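Local coordinates for periplasmic sugar-binding domain protein (Pseudomonas fluorescens Pf-5, PDB 3H75) that probably binds a carbohydrate in the periplasm, as a two-domain alpha/beta protein of the bacterial solute-binding protein 2 family, at residues Phe18-Ala29 / His262-Leu270; Gln207-Leu218 / Leu235-Ala246. One frame throughout, in Å; residues are numbered along the deposited sequence.

Contact 1. Residues Phe18-Ala29 / His262-Leu270. With SO4 (sulfate ion), chain B.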
loop_
_atom_site.group_PDB
_atom_site.type_symbol
_atom_site.label_atom_id
_atom_site.label_comp_id
_atom_site.label_asym_id
_atom_site.label_seq_id
_atom_site.Cartn_x
_atom_site.Cartn_y
_atom_site.Cartn_z
ATOM N N PHE A 18 3.788 5.493 6.201
ATOM C CA PHE A 18 3.227 4.235 5.737
ATOM C C PHE A 18 4.103 3.037 6.037
ATOM O O PHE A 18 3.633 2.033 6.573
ATOM C CB PHE A 18 2.968 4.249 4.230
ATOM C CG PHE A 18 2.583 2.899 3.686
ATOM C CD1 PHE A 18 1.309 2.388 3.906
ATOM C CD2 PHE A 18 3.528 2.097 3.046
ATOM C CE1 PHE A 18 0.981 1.093 3.507
ATOM C CE2 PHE A 18 3.214 0.799 2.642
ATOM C CZ PHE A 18 1.938 0.292 2.873
ATOM N N TRP A 19 5.377 3.134 5.674
ATOM C CA TRP A 19 6.277 2.020 5.877
ATOM C C TRP A 19 6.572 1.726 7.339
ATOM O O TRP A 19 6.854 0.583 7.693
ATOM C CB TRP A 19 7.544 2.218 5.039
ATOM C CG TRP A 19 7.284 1.812 3.610
ATOM C CD1 TRP A 19 7.290 2.615 2.499
ATOM C CD2 TRP A 19 6.923 0.503 3.156
ATOM N NE1 TRP A 19 6.949 1.879 1.385
ATOM C CE2 TRP A 19 6.719 0.582 1.762
ATOM C CE3 TRP A 19 6.751 -0.732 3.797
ATOM C CZ2 TRP A 19 6.348 -0.533 0.995
ATOM C CZ3 TRP A 19 6.383 -1.837 3.035
ATOM C CH2 TRP A 19 6.186 -1.727 1.649
ATOM N N VAL A 20 6.477 2.740 8.195
ATOM C CA VAL A 20 6.681 2.516 9.619
ATOM C C VAL A 20 5.443 1.782 10.148
ATOM O O VAL A 20 5.552 0.868 10.965
ATOM C CB VAL A 20 6.871 3.845 10.379
ATOM C CG1 VAL A 20 6.812 3.600 11.886
ATOM C CG2 VAL A 20 8.215 4.466 9.999
ATOM N N SER A 21 4.260 2.168 9.671
ATOM C CA SER A 21 3.035 1.506 10.103
ATOM C C SER A 21 3.027 0.045 9.658
ATOM O O SER A 21 2.544 -0.834 10.374
ATOM C CB SER A 21 1.811 2.235 9.543
ATOM O OG SER A 21 1.671 3.498 10.170
ATOM N N TYR A 22 3.576 -0.204 8.473
ATOM C CA TYR A 22 3.660 -1.551 7.918
ATOM C C TYR A 22 4.559 -2.364 8.856
ATOM O O TYR A 22 4.228 -3.489 9.229
ATOM C CB TYR A 22 4.275 -1.473 6.519
ATOM C CG TYR A 22 4.150 -2.715 5.660
ATOM C CD1 TYR A 22 3.170 -2.808 4.671
ATOM C CD2 TYR A 22 5.065 -3.762 5.779
ATOM C CE1 TYR A 22 3.109 -3.907 3.811
ATOM C CE2 TYR A 22 5.010 -4.867 4.927
ATOM C CZ TYR A 22 4.037 -4.929 3.942
ATOM O OH TYR A 22 4.023 -5.978 3.055
ATOM N N SER A 23 5.690 -1.776 9.239
ATOM C CA SER A 23 6.635 -2.428 10.140
ATOM C C SER A 23 6.045 -2.695 11.520
ATOM O O SER A 23 6.195 -3.789 12.065
ATOM C CB SER A 23 7.895 -1.572 10.301
ATOM O OG SER A 23 8.645 -1.537 9.104
ATOM N N GLN A 24 5.372 -1.696 12.083
ATOM C CA GLN A 24 4.789 -1.848 13.409
ATOM C C GLN A 24 3.742 -2.950 13.452
ATOM O O GLN A 24 3.652 -3.685 14.440
ATOM C CB GLN A 24 4.179 -0.525 13.884
ATOM C CG GLN A 24 5.199 0.597 14.021
ATOM C CD GLN A 24 6.346 0.234 14.945
ATOM O OE1 GLN A 24 6.152 0.031 16.142
ATOM N NE2 GLN A 24 7.554 0.145 14.389
ATOM N N PHE A 25 2.952 -3.076 12.388
ATOM C CA PHE A 25 1.931 -4.115 12.338
ATOM C C PHE A 25 2.624 -5.480 12.304
ATOM O O PHE A 25 2.195 -6.420 12.977
ATOM C CB PHE A 25 1.041 -3.941 11.099
ATOM C CG PHE A 25 -0.234 -4.740 11.152
ATOM C CD1 PHE A 25 -1.260 -4.372 12.019
ATOM C CD2 PHE A 25 -0.408 -5.868 10.352
ATOM C CE1 PHE A 25 -2.446 -5.119 12.090
ATOM C CE2 PHE A 25 -1.588 -6.621 10.417
ATOM C CZ PHE A 25 -2.607 -6.242 11.289
HETATM N N MSE A 26 3.702 -5.583 11.530
HETATM C CA MSE A 26 4.451 -6.831 11.439
HETATM C C MSE A 26 5.067 -7.198 12.783
HETATM O O MSE A 26 5.047 -8.361 13.180
HETATM C CB MSE A 26 5.584 -6.720 10.416
HETATM C CG MSE A 26 5.149 -6.677 8.970
HETATM SE SE MSE A 26 6.692 -6.574 7.789
HETATM C CE MSE A 26 7.317 -8.395 7.961
ATOM N N GLN A 27 5.622 -6.208 13.474
ATOM C CA GLN A 27 6.248 -6.469 14.763
ATOM C C GLN A 27 5.227 -6.994 15.763
ATOM O O GLN A 27 5.538 -7.867 16.577
ATOM C CB GLN A 27 6.937 -5.208 15.283
ATOM C CG GLN A 27 8.027 -4.721 14.343
ATOM C CD GLN A 27 8.847 -3.591 14.917
ATOM O OE1 GLN A 27 8.308 -2.622 15.447
ATOM N NE2 GLN A 27 10.166 -3.705 14.802
ATOM N N ALA A 28 4.005 -6.477 15.694
ATOM C CA ALA A 28 2.953 -6.939 16.589
ATOM C C ALA A 28 2.692 -8.407 16.266
ATOM O O ALA A 28 2.538 -9.234 17.162
ATOM C CB ALA A 28 1.687 -6.116 16.386
ATOM N N ALA A 29 2.658 -8.730 14.977
ATOM C CA ALA A 29 2.424 -10.103 14.545
ATOM C C ALA A 29 3.579 -11.009 14.958
ATOM O O ALA A 29 3.357 -12.136 15.398
ATOM C CB ALA A 29 2.233 -10.154 13.035
ATOM N N HIS A 262 -3.883 -1.798 3.091
ATOM C CA HIS A 262 -2.707 -2.557 2.689
ATOM C C HIS A 262 -1.522 -2.510 3.651
ATOM O O HIS A 262 -0.578 -3.286 3.504
ATOM C CB HIS A 262 -2.267 -2.165 1.266
ATOM C CG HIS A 262 -1.637 -0.812 1.155
ATOM N ND1 HIS A 262 -2.184 0.320 1.722
ATOM C CD2 HIS A 262 -0.541 -0.396 0.477
ATOM C CE1 HIS A 262 -1.457 1.371 1.395
ATOM N NE2 HIS A 262 -0.452 0.964 0.639
ATOM N N PHE A 263 -1.568 -1.627 4.643
ATOM C CA PHE A 263 -0.472 -1.552 5.602
ATOM C C PHE A 263 -0.455 -2.806 6.469
ATOM O O PHE A 263 0.511 -3.058 7.183
ATOM C CB PHE A 263 -0.589 -0.302 6.487
ATOM C CG PHE A 263 -1.629 -0.404 7.575
ATOM C CD1 PHE A 263 -1.294 -0.878 8.846
ATOM C CD2 PHE A 263 -2.941 -0.019 7.330
ATOM C CE1 PHE A 263 -2.258 -0.966 9.853
ATOM C CE2 PHE A 263 -3.906 -0.104 8.327
ATOM C CZ PHE A 263 -3.565 -0.576 9.590
ATOM N N THR A 264 -1.523 -3.594 6.395
ATOM C CA THR A 264 -1.619 -4.820 7.185
ATOM C C THR A 264 -1.003 -6.031 6.488
ATOM O O THR A 264 -0.818 -7.072 7.113
ATOM C CB THR A 264 -3.089 -5.190 7.480
ATOM O OG1 THR A 264 -3.779 -5.398 6.241
ATOM C CG2 THR A 264 -3.778 -4.095 8.276
ATOM N N LEU A 265 -0.677 -5.905 5.206
ATOM C CA LEU A 265 -0.155 -7.047 4.457
ATOM C C LEU A 265 1.027 -7.772 5.088
ATOM O O LEU A 265 1.067 -9.002 5.085
ATOM C CB LEU A 265 0.190 -6.634 3.024
ATOM C CG LEU A 265 0.222 -7.803 2.030
ATOM C CD1 LEU A 265 -0.108 -7.297 0.636
ATOM C CD2 LEU A 265 1.579 -8.471 2.063
ATOM N N GLY A 266 1.981 -7.018 5.624
ATOM C CA GLY A 266 3.140 -7.635 6.247
ATOM C C GLY A 266 2.769 -8.561 7.394
ATOM O O GLY A 266 3.375 -9.624 7.566
ATOM N N GLY A 267 1.779 -8.159 8.185
ATOM C CA GLY A 267 1.348 -8.976 9.309
ATOM C C GLY A 267 0.746 -10.287 8.844
ATOM O O GLY A 267 1.030 -11.354 9.401
ATOM N N TRP A 268 -0.097 -10.215 7.821
ATOM C CA TRP A 268 -0.730 -11.412 7.280
ATOM C C TRP A 268 0.352 -12.314 6.699
ATOM O O TRP A 268 0.270 -13.536 6.787
ATOM C CB TRP A 268 -1.720 -11.044 6.175
ATOM C CG TRP A 268 -2.719 -9.985 6.535
ATOM C CD1 TRP A 268 -3.258 -9.063 5.685
ATOM C CD2 TRP A 268 -3.325 -9.750 7.817
ATOM N NE1 TRP A 268 -4.160 -8.270 6.351
ATOM C CE2 TRP A 268 -4.221 -8.667 7.661
ATOM C CE3 TRP A 268 -3.199 -10.346 9.081
ATOM C CZ2 TRP A 268 -4.986 -8.164 8.721
ATOM C CZ3 TRP A 268 -3.961 -9.846 10.135
ATOM C CH2 TRP A 268 -4.842 -8.764 9.946
ATOM N N ALA A 269 1.365 -11.699 6.092
ATOM C CA ALA A 269 2.464 -12.453 5.504
ATOM C C ALA A 269 3.170 -13.277 6.577
ATOM O O ALA A 269 3.550 -14.423 6.337
ATOM C CB ALA A 269 3.459 -11.501 4.833
ATOM N N LEU A 270 3.344 -12.701 7.762
ATOM C CA LEU A 270 4.015 -13.429 8.836
ATOM C C LEU A 270 3.164 -14.593 9.334
ATOM O O LEU A 270 3.702 -15.619 9.757
ATOM C CB LEU A 270 4.395 -12.483 9.981
ATOM C CG LEU A 270 5.509 -11.499 9.587
ATOM C CD1 LEU A 270 5.840 -10.578 10.740
ATOM C CD2 LEU A 270 6.750 -12.264 9.168
HETATM S S SO4 B . 6.624 1.616 -2.699
HETATM O O1 SO4 B . 5.396 1.334 -3.473
HETATM O O2 SO4 B . 6.261 2.350 -1.478
HETATM O O3 SO4 B . 7.245 0.331 -2.346
HETATM O O4 SO4 B . 7.545 2.428 -3.524
HETATM O O HOH W 1 2.089 -5.084 7.911
#

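Contact 2. Residues Gln207-Leu218 / Leu235-Ala246. With GOL (glycerol), chain D.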
loop_
_atom_site.group_PDB
_atom_site.type_symbol
_atom_site.label_atom_id
_atom_site.label_comp_id
_atom_site.label_asym_id
_atom_site.label_seq_id
_atom_site.Cartn_x
_atom_site.Cartn_y
_atom_site.Cartn_z
ATOM N N GLN A 207 -11.516 20.061 -10.931
ATOM C CA GLN A 207 -12.472 19.834 -9.852
ATOM C C GLN A 207 -12.110 18.572 -9.087
ATOM O O GLN A 207 -12.587 18.363 -7.976
ATOM C CB GLN A 207 -13.892 19.675 -10.390
ATOM C CG GLN A 207 -14.432 20.889 -11.107
ATOM C CD GLN A 207 -15.872 20.696 -11.517
ATOM O OE1 GLN A 207 -16.790 20.850 -10.707
ATOM N NE2 GLN A 207 -16.080 20.338 -12.776
ATOM N N LEU A 208 -11.280 17.724 -9.693
ATOM C CA LEU A 208 -10.884 16.473 -9.052
ATOM C C LEU A 208 -9.377 16.275 -9.040
ATOM O O LEU A 208 -8.701 16.574 -10.022
ATOM C CB LEU A 208 -11.508 15.277 -9.774
ATOM C CG LEU A 208 -13.028 15.196 -9.897
ATOM C CD1 LEU A 208 -13.378 13.970 -10.748
ATOM C CD2 LEU A 208 -13.670 15.120 -8.515
ATOM N N VAL A 209 -8.854 15.778 -7.923
ATOM C CA VAL A 209 -7.429 15.490 -7.806
ATOM C C VAL A 209 -7.267 14.075 -7.256
ATOM O O VAL A 209 -7.590 13.797 -6.098
ATOM C CB VAL A 209 -6.707 16.483 -6.864
ATOM C CG1 VAL A 209 -5.224 16.134 -6.772
ATOM C CG2 VAL A 209 -6.879 17.906 -7.386
ATOM N N TRP A 210 -6.796 13.183 -8.115
ATOM C CA TRP A 210 -6.556 11.779 -7.778
ATOM C C TRP A 210 -5.086 11.681 -7.373
ATOM O O TRP A 210 -4.216 12.159 -8.099
ATOM C CB TRP A 210 -6.801 10.930 -9.032
ATOM C CG TRP A 210 -6.595 9.438 -8.929
ATOM C CD1 TRP A 210 -7.567 8.488 -8.790
ATOM C CD2 TRP A 210 -5.360 8.722 -9.100
ATOM N NE1 TRP A 210 -7.020 7.228 -8.877
ATOM C CE2 TRP A 210 -5.667 7.343 -9.068
ATOM C CE3 TRP A 210 -4.026 9.113 -9.284
ATOM C CZ2 TRP A 210 -4.688 6.351 -9.215
ATOM C CZ3 TRP A 210 -3.047 8.123 -9.432
ATOM C CH2 TRP A 210 -3.388 6.760 -9.397
ATOM N N SER A 211 -4.813 11.090 -6.211
ATOM C CA SER A 211 -3.432 10.911 -5.745
ATOM C C SER A 211 -3.186 9.458 -5.370
ATOM O O SER A 211 -4.015 8.833 -4.701
ATOM C CB SER A 211 -3.139 11.794 -4.531
ATOM O OG SER A 211 -3.092 13.160 -4.898
ATOM N N ALA A 212 -2.046 8.921 -5.799
ATOM C CA ALA A 212 -1.711 7.530 -5.511
ATOM C C ALA A 212 -1.376 7.277 -4.045
ATOM O O ALA A 212 -1.235 6.136 -3.630
ATOM C CB ALA A 212 -0.574 7.060 -6.411
ATOM N N ASN A 213 -1.206 8.333 -3.256
ATOM C CA ASN A 213 -0.993 8.132 -1.827
ATOM C C ASN A 213 -1.460 9.368 -1.075
ATOM O O ASN A 213 -1.762 10.399 -1.695
ATOM C CB ASN A 213 0.463 7.714 -1.505
ATOM C CG ASN A 213 1.399 8.875 -1.282
ATOM O OD1 ASN A 213 1.148 9.989 -1.717
ATOM N ND2 ASN A 213 2.516 8.601 -0.605
ATOM N N ASP A 214 -1.564 9.257 0.245
ATOM C CA ASP A 214 -2.059 10.360 1.050
ATOM C C ASP A 214 -1.100 11.525 1.225
ATOM O O ASP A 214 -1.537 12.674 1.283
ATOM C CB ASP A 214 -2.552 9.846 2.418
ATOM C CG ASP A 214 -1.466 9.171 3.238
ATOM O OD1 ASP A 214 -0.395 8.831 2.693
ATOM O OD2 ASP A 214 -1.708 8.968 4.446
ATOM N N GLU A 215 0.195 11.235 1.296
ATOM C CA GLU A 215 1.209 12.277 1.444
ATOM C C GLU A 215 1.055 13.304 0.324
ATOM O O GLU A 215 1.004 14.514 0.566
ATOM C CB GLU A 215 2.614 11.671 1.363
ATOM C CG GLU A 215 2.961 10.638 2.435
ATOM C CD GLU A 215 3.307 11.257 3.774
ATOM O OE1 GLU A 215 3.823 12.396 3.789
ATOM O OE2 GLU A 215 3.080 10.595 4.812
HETATM N N MSE A 216 0.983 12.816 -0.910
HETATM C CA MSE A 216 0.848 13.700 -2.056
HETATM C C MSE A 216 -0.481 14.444 -2.044
HETATM O O MSE A 216 -0.533 15.619 -2.385
HETATM C CB MSE A 216 1.018 12.905 -3.349
HETATM C CG MSE A 216 2.412 12.305 -3.479
HETATM SE SE MSE A 216 2.760 11.454 -5.159
HETATM C CE MSE A 216 1.378 10.063 -5.065
ATOM N N ALA A 217 -1.556 13.775 -1.637
ATOM C CA ALA A 217 -2.853 14.440 -1.577
ATOM C C ALA A 217 -2.783 15.624 -0.606
ATOM O O ALA A 217 -3.255 16.719 -0.911
ATOM C CB ALA A 217 -3.932 13.450 -1.138
ATOM N N LEU A 218 -2.186 15.404 0.563
ATOM C CA LEU A 218 -2.057 16.462 1.564
ATOM C C LEU A 218 -1.225 17.633 1.032
ATOM O O LEU A 218 -1.498 18.793 1.349
ATOM C CB LEU A 218 -1.435 15.892 2.840
ATOM C CG LEU A 218 -2.327 14.879 3.557
ATOM C CD1 LEU A 218 -1.549 14.225 4.682
ATOM C CD2 LEU A 218 -3.583 15.566 4.080
ATOM N N LEU A 235 -13.248 21.371 -4.686
ATOM C CA LEU A 235 -12.149 20.608 -5.266
ATOM C C LEU A 235 -12.051 19.338 -4.431
ATOM O O LEU A 235 -11.812 19.401 -3.226
ATOM C CB LEU A 235 -10.851 21.417 -5.179
ATOM C CG LEU A 235 -9.589 20.838 -5.819
ATOM C CD1 LEU A 235 -9.837 20.555 -7.296
ATOM C CD2 LEU A 235 -8.436 21.821 -5.649
ATOM N N LEU A 236 -12.247 18.183 -5.064
ATOM C CA LEU A 236 -12.224 16.918 -4.337
ATOM C C LEU A 236 -10.948 16.110 -4.537
ATOM O O LEU A 236 -10.492 15.917 -5.664
ATOM C CB LEU A 236 -13.442 16.082 -4.727
ATOM C CG LEU A 236 -14.784 16.826 -4.663
ATOM C CD1 LEU A 236 -15.914 15.820 -4.829
ATOM C CD2 LEU A 236 -14.933 17.567 -3.330
ATOM N N PHE A 237 -10.408 15.621 -3.422
ATOM C CA PHE A 237 -9.163 14.856 -3.385
ATOM C C PHE A 237 -9.324 13.422 -2.900
ATOM O O PHE A 237 -10.132 13.139 -2.011
ATOM C CB PHE A 237 -8.177 15.526 -2.424
ATOM C CG PHE A 237 -7.738 16.887 -2.847
ATOM C CD1 PHE A 237 -6.493 17.066 -3.435
ATOM C CD2 PHE A 237 -8.558 17.995 -2.645
ATOM C CE1 PHE A 237 -6.058 18.329 -3.816
ATOM C CE2 PHE A 237 -8.133 19.269 -3.025
ATOM C CZ PHE A 237 -6.882 19.434 -3.611
ATOM N N SER A 238 -8.523 12.526 -3.473
ATOM C CA SER A 238 -8.496 11.128 -3.058
ATOM C C SER A 238 -7.058 10.778 -2.676
ATOM O O SER A 238 -6.101 11.421 -3.130
ATOM C CB SER A 238 -8.955 10.200 -4.190
ATOM O OG SER A 238 -7.999 10.145 -5.241
ATOM N N GLY A 239 -6.909 9.756 -1.840
ATOM C CA GLY A 239 -5.587 9.319 -1.428
ATOM C C GLY A 239 -5.583 7.870 -0.977
ATOM O O GLY A 239 -6.643 7.255 -0.824
ATOM N N VAL A 240 -4.382 7.328 -0.776
ATOM C CA VAL A 240 -4.190 5.952 -0.312
ATOM C C VAL A 240 -3.265 5.976 0.905
ATOM O O VAL A 240 -2.310 6.745 0.930
ATOM C CB VAL A 240 -3.525 5.078 -1.396
ATOM C CG1 VAL A 240 -3.387 3.647 -0.897
ATOM C CG2 VAL A 240 -4.344 5.104 -2.673
ATOM N N ASN A 241 -3.563 5.127 1.891
ATOM C CA ASN A 241 -2.815 4.960 3.151
ATOM C C ASN A 241 -3.684 5.381 4.340
ATOM O O ASN A 241 -4.906 5.515 4.206
ATOM C CB ASN A 241 -1.499 5.760 3.178
ATOM C CG ASN A 241 -0.486 5.303 2.125
ATOM O OD1 ASN A 241 -0.648 4.265 1.482
ATOM N ND2 ASN A 241 0.577 6.086 1.957
ATOM N N SER A 242 -3.064 5.589 5.498
ATOM C CA SER A 242 -3.821 5.966 6.691
ATOM C C SER A 242 -3.030 6.813 7.678
ATOM O O SER A 242 -3.096 6.592 8.892
ATOM C CB SER A 242 -4.341 4.703 7.393
ATOM O OG SER A 242 -3.270 3.853 7.780
ATOM N N SER A 243 -2.280 7.785 7.172
ATOM C CA SER A 243 -1.513 8.644 8.067
ATOM C C SER A 243 -2.489 9.390 8.971
ATOM O O SER A 243 -3.633 9.653 8.591
ATOM C CB SER A 243 -0.679 9.652 7.277
ATOM O OG SER A 243 -1.506 10.573 6.589
ATOM N N PRO A 244 -2.049 9.742 10.185
ATOM C CA PRO A 244 -2.923 10.459 11.115
ATOM C C PRO A 244 -3.570 11.690 10.491
ATOM O O PRO A 244 -4.772 11.910 10.651
ATOM C CB PRO A 244 -1.982 10.815 12.262
ATOM C CG PRO A 244 -1.032 9.657 12.272
ATOM C CD PRO A 244 -0.741 9.459 10.801
ATOM N N GLU A 245 -2.778 12.486 9.777
ATOM C CA GLU A 245 -3.296 13.698 9.151
ATOM C C GLU A 245 -4.334 13.396 8.072
ATOM O O GLU A 245 -5.322 14.118 7.933
ATOM C CB GLU A 245 -2.153 14.518 8.549
ATOM C CG GLU A 245 -2.505 15.984 8.359
ATOM C CD GLU A 245 -1.356 16.797 7.803
ATOM O OE1 GLU A 245 -0.198 16.509 8.165
ATOM O OE2 GLU A 245 -1.611 17.731 7.016
ATOM N N ALA A 246 -4.113 12.335 7.300
ATOM C CA ALA A 246 -5.055 11.964 6.247
ATOM C C ALA A 246 -6.369 11.483 6.851
ATOM O O ALA A 246 -7.447 11.801 6.347
ATOM C CB ALA A 246 -4.454 10.875 5.364
HETATM C C1 GOL D . 2.946 2.394 -1.294
HETATM O O1 GOL D . 2.147 1.300 -1.168
HETATM C C2 GOL D . 2.376 3.440 -0.358
HETATM O O2 GOL D . 0.945 3.707 -0.648
HETATM C C3 GOL D . 3.262 4.696 -0.480
HETATM O O3 GOL D . 2.945 5.789 0.275
HETATM O O HOH W 2 -5.510 13.910 -4.103
#

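Contact 1. Residues Phe18-Ala29 / His262-Leu270
F18 lays its ring on one face of the H262 imidazole as an offset stack, centroids 4.3 Å apart and planes at 20°, at the interdomain end of two helices of the N-terminal alpha/beta domain of a periplasmic binding protein. F18 CG stands anti to the backbone N (chi1 171°), which carries the ring across to the imidazole, while H262 NE2 is hydrogen-bonded to a glycerol. Farther along, helices 18-29 and 265-270 run nearly parallel, their axes 7.6 Å apart and crossing at -28°. Glycines make this closeness possible: a CB on G266 would collide with M26 CG and the Y22 ring, and one on G267 with F25 CD2. M26 CG accordingly rests 3.4 Å from G266 C, and the Y22 ring meets the backbone of G266 obliquely, CZ 3.4 Å from G266 N; the Y22 hydroxyl is hydrogen-bonded to N93 OD1. F25 is the centre of an aromatic cluster. The edge of F263 is directed at the face of F25, T264 CG2 sits over a face of F25 with a CH-pi contact of 4.0 Å to the ring centroid, and the far end of F25 in turn comes edge-on to the face of the W268 six-membered ring. No direct hydrogen bond spans the two segments. Instead a water donates to Y22 O and to F263 O, the latter at 2.7 Å, and weakly accepts from G267 N. At the far end the L270 side chain crosses that of M26 at about a right angle, CD1 3.8 Å from M26 CE and 3.4 Å from M26 O.

Contact 2. Residues Gln207-Leu218 / Leu235-Ala246
The beta-alpha-beta unit of strand 206-211, helix 214-226 and strand 236-240 closes here, its C-terminal loops lining a glycerol site. The parallel strands are joined by L236 N to Q207 O, V209 N to L236 O (2.8 Å) and S238 N to V209 O. V209 and F237 lie side by side on one face, V209 CB 3.5 Å from F237 CD1. D214 opens helix 214-226; chi1 at 61° folds its side chain back over its own backbone and sets the carboxylate against the loop 241-243. D214 OD2 accepts from S243 N nearly along its C-O axis and from S243 OG at 2.7 Å, from above the carboxylate plane; N241 ND2 reaches D214 OD1 at 3.0 Å, the amide and carboxylate planes 84° apart. Replaced by an alanine, D214 would probably leave S243 N and OG without this acceptor and the N241 amide freer to turn. N241 also grips the glycerol (probably from the crystallisation liquor), ND2 donating to O3 and OD1 accepting from O2, while N213 ND2 donates almost straight to O3. N213 and S243 each N-cap the following helix at the C-terminal ends of parallel strands, typical of ligand clefts in Rossmann-like domains.

In the fold
Contact 1 and contact 2 lie in different domains, their centres about 21 Å apart. Contact 1 packs helices 17-33 and 265-277 beside the parallel sheet that includes strands 5-10, 65-69 and 88-93; contact 2 pairs two neighbouring central strands of the mixed sheet. Along the chain, contact 2 is nested inside the loop closed by contact 1, so the chain leaves the first domain, builds most of the second and returns, before a further crossing to strand 296-297. The two meet at the interdomain cleft, where H262 CE1 lies 3.0 Å from N241 OD1 and one glycerol is hydrogen-bonded to both residues. That position is consistent with the sugar pocket of this family, whose ligands bind between the domains.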